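Local coordinates for thrombospondin related anonymous protein (Plasmodium falciparum, PDB 4F1J) that probably acts as a parasite surface adhesin in the cell membrane and, through its von Willebrand factor type A domain, the part present here, binds magnesium, at residues Cys4-Asp9 with Asn113-Val118. Numbering follows the deposited sequence.
Sequences CNDEVD and NANQLV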
loop_
_atom_site.group_PDB
_atom_site.type_symbol
_atom_site.label_atom_id
_atom_site.label_comp_id
_atom_site.label_asym_id
_atom_site.label_seq_id
_atom_site.Cartn_x
_atom_site.Cartn_y
_atom_site.Cartn_z
ATOM N N CYS A 4 8.129 3.682 -11.433
ATOM C CA CYS A 4 8.739 3.876 -10.128
ATOM C C CYS A 4 10.161 3.349 -10.182
ATOM O O CYS A 4 10.406 2.151 -10.246
ATOM C CB CYS A 4 7.916 3.179 -9.048
ATOM S SG CYS A 4 6.315 3.916 -8.880
ATOM N N ASN A 5 11.114 4.273 -10.167
ATOM C CA ASN A 5 12.507 3.941 -10.343
ATOM C C ASN A 5 13.369 4.934 -9.567
ATOM O O ASN A 5 13.824 5.920 -10.158
ATOM C CB ASN A 5 12.836 4.012 -11.843
ATOM C CG ASN A 5 14.304 3.824 -12.126
ATOM O OD1 ASN A 5 14.827 4.330 -13.122
ATOM N ND2 ASN A 5 14.979 3.096 -11.256
ATOM N N ASP A 6 13.533 4.706 -8.263
ATOM C CA ASP A 6 14.363 5.527 -7.380
ATOM C C ASP A 6 14.722 4.718 -6.121
ATOM O O ASP A 6 14.285 3.569 -5.961
ATOM C CB ASP A 6 13.645 6.823 -6.982
ATOM C CG ASP A 6 14.612 7.975 -6.663
ATOM O OD1 ASP A 6 15.803 7.724 -6.355
ATOM O OD2 ASP A 6 14.172 9.147 -6.760
ATOM N N GLU A 7 15.555 5.306 -5.261
ATOM C CA GLU A 7 15.915 4.710 -3.978
ATOM C C GLU A 7 14.739 4.934 -3.002
ATOM O O GLU A 7 14.627 5.983 -2.375
ATOM C CB GLU A 7 17.207 5.321 -3.402
ATOM C CG GLU A 7 17.800 4.469 -2.288
ATOM C CD GLU A 7 19.092 5.011 -1.656
ATOM O OE1 GLU A 7 19.634 6.038 -2.130
ATOM O OE2 GLU A 7 19.546 4.398 -0.658
ATOM N N VAL A 8 13.870 3.931 -2.900
ATOM C CA VAL A 8 12.628 4.019 -2.123
ATOM C C VAL A 8 12.375 2.683 -1.417
ATOM O O VAL A 8 12.475 1.625 -2.043
ATOM C CB VAL A 8 11.383 4.283 -3.017
ATOM C CG1 VAL A 8 10.101 4.448 -2.155
ATOM C CG2 VAL A 8 11.545 5.534 -3.931
ATOM N N ASP A 9 12.113 2.746 -0.115
ATOM C CA ASP A 9 11.589 1.610 0.644
ATOM C C ASP A 9 10.078 1.783 0.545
ATOM O O ASP A 9 9.526 2.808 0.993
ATOM C CB ASP A 9 12.074 1.595 2.099
ATOM C CG ASP A 9 13.567 1.351 2.223
ATOM O OD1 ASP A 9 14.143 0.658 1.337
ATOM O OD2 ASP A 9 14.148 1.779 3.252
ATOM N N ASN A 113 18.921 6.231 3.766
ATOM C CA ASN A 113 19.178 7.000 2.561
ATOM C C ASN A 113 17.981 6.987 1.604
ATOM O O ASN A 113 17.928 7.819 0.712
ATOM C CB ASN A 113 20.445 6.461 1.846
ATOM C CG ASN A 113 21.123 7.507 0.947
ATOM O OD1 ASN A 113 21.696 8.479 1.451
ATOM N ND2 ASN A 113 21.094 7.292 -0.380
ATOM N N ALA A 114 17.033 6.050 1.791
ATOM C CA ALA A 114 15.904 5.874 0.884
ATOM C C ALA A 114 14.701 6.716 1.272
ATOM O O ALA A 114 14.437 6.914 2.472
ATOM C CB ALA A 114 15.504 4.399 0.850
ATOM N N ASN A 115 13.970 7.196 0.262
ATOM C CA ASN A 115 12.643 7.751 0.446
ATOM C C ASN A 115 11.781 6.641 1.061
ATOM O O ASN A 115 11.990 5.469 0.766
ATOM C CB ASN A 115 12.008 8.176 -0.883
ATOM C CG ASN A 115 12.701 9.364 -1.528
ATOM O OD1 ASN A 115 12.975 10.358 -0.869
ATOM N ND2 ASN A 115 12.969 9.266 -2.844
ATOM N N GLN A 116 10.887 7.014 1.968
ATOM C CA GLN A 116 9.998 6.051 2.619
ATOM C C GLN A 116 8.577 6.328 2.153
ATOM O O GLN A 116 8.067 7.442 2.332
ATOM C CB GLN A 116 10.089 6.170 4.141
ATOM C CG GLN A 116 11.505 6.027 4.696
ATOM C CD GLN A 116 12.027 4.626 4.538
ATOM O OE1 GLN A 116 11.361 3.688 4.938
ATOM N NE2 GLN A 116 13.230 4.464 3.959
ATOM N N LEU A 117 7.962 5.317 1.534
ATOM C CA LEU A 117 6.640 5.434 0.910
ATOM C C LEU A 117 5.755 4.285 1.366
ATOM O O LEU A 117 6.126 3.126 1.235
ATOM C CB LEU A 117 6.750 5.396 -0.622
ATOM C CG LEU A 117 5.462 5.308 -1.435
ATOM C CD1 LEU A 117 4.526 6.539 -1.205
ATOM C CD2 LEU A 117 5.800 5.125 -2.931
ATOM N N VAL A 118 4.564 4.620 1.847
ATOM C CA VAL A 118 3.537 3.643 2.163
ATOM C C VAL A 118 2.489 3.711 1.052
ATOM O O VAL A 118 2.038 4.795 0.670
ATOM C CB VAL A 118 2.871 3.941 3.548
ATOM C CG1 VAL A 118 1.577 3.110 3.750
ATOM C CG2 VAL A 118 3.800 3.663 4.694
HETATM O O HOH W 1 17.706 8.630 -1.748
#
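Two neighbouring parallel strands of the von Willebrand factor A domain's Rossmann-like sheet, 8-15 and 115-122, begin side by side here, where Val-8 pairs with Asn-115 and Asp-9 with Gln-116. Asn-115 bonds to the residues flanking Val-8, its N donating to Glu-7 O and its O accepting from Asp-9 N (2.9 Å); Asp-9 O then takes Leu-117 N, the alternation of parallel strands. Val-8 and Asn-115 lie on one face, which helix 184-200 covers. There the branched valine suits a buried strand: with CG1 anti to the backbone N (chi1 -177°), this methyl rests 3.8 Å from Leu-117 CB. On the other face Asp-9 and Gln-116 run alongside each other, pointing the same way. Gln-116 NE2 gives a nearly straight bond to Asp-9 OD2 (2.9 Å), on the anti side but well out of the carboxylate plane. A bend at chi2 (-69°) curls the glutamine back, and NE2 also donates to Ala-114 O from above the carbonyl plane, while OE1 is bound by Tyr-11 OH; glutamine suits the site by offering both donor and acceptor. At the strand entrance Glu-7 has the length to reach Asn-113, whose ND2 donates to Glu-7 OE1 (2.6 Å) on its syn side, tilted out of the carboxylate plane. Asp-9, buried, offers two acceptor oxygens; a salt bridge from Arg-111 and the Gln-116 amide help to satisfy it, probably favouring its ionised form, and Gln-116, engaged at both amide ends, is fixed in rotation.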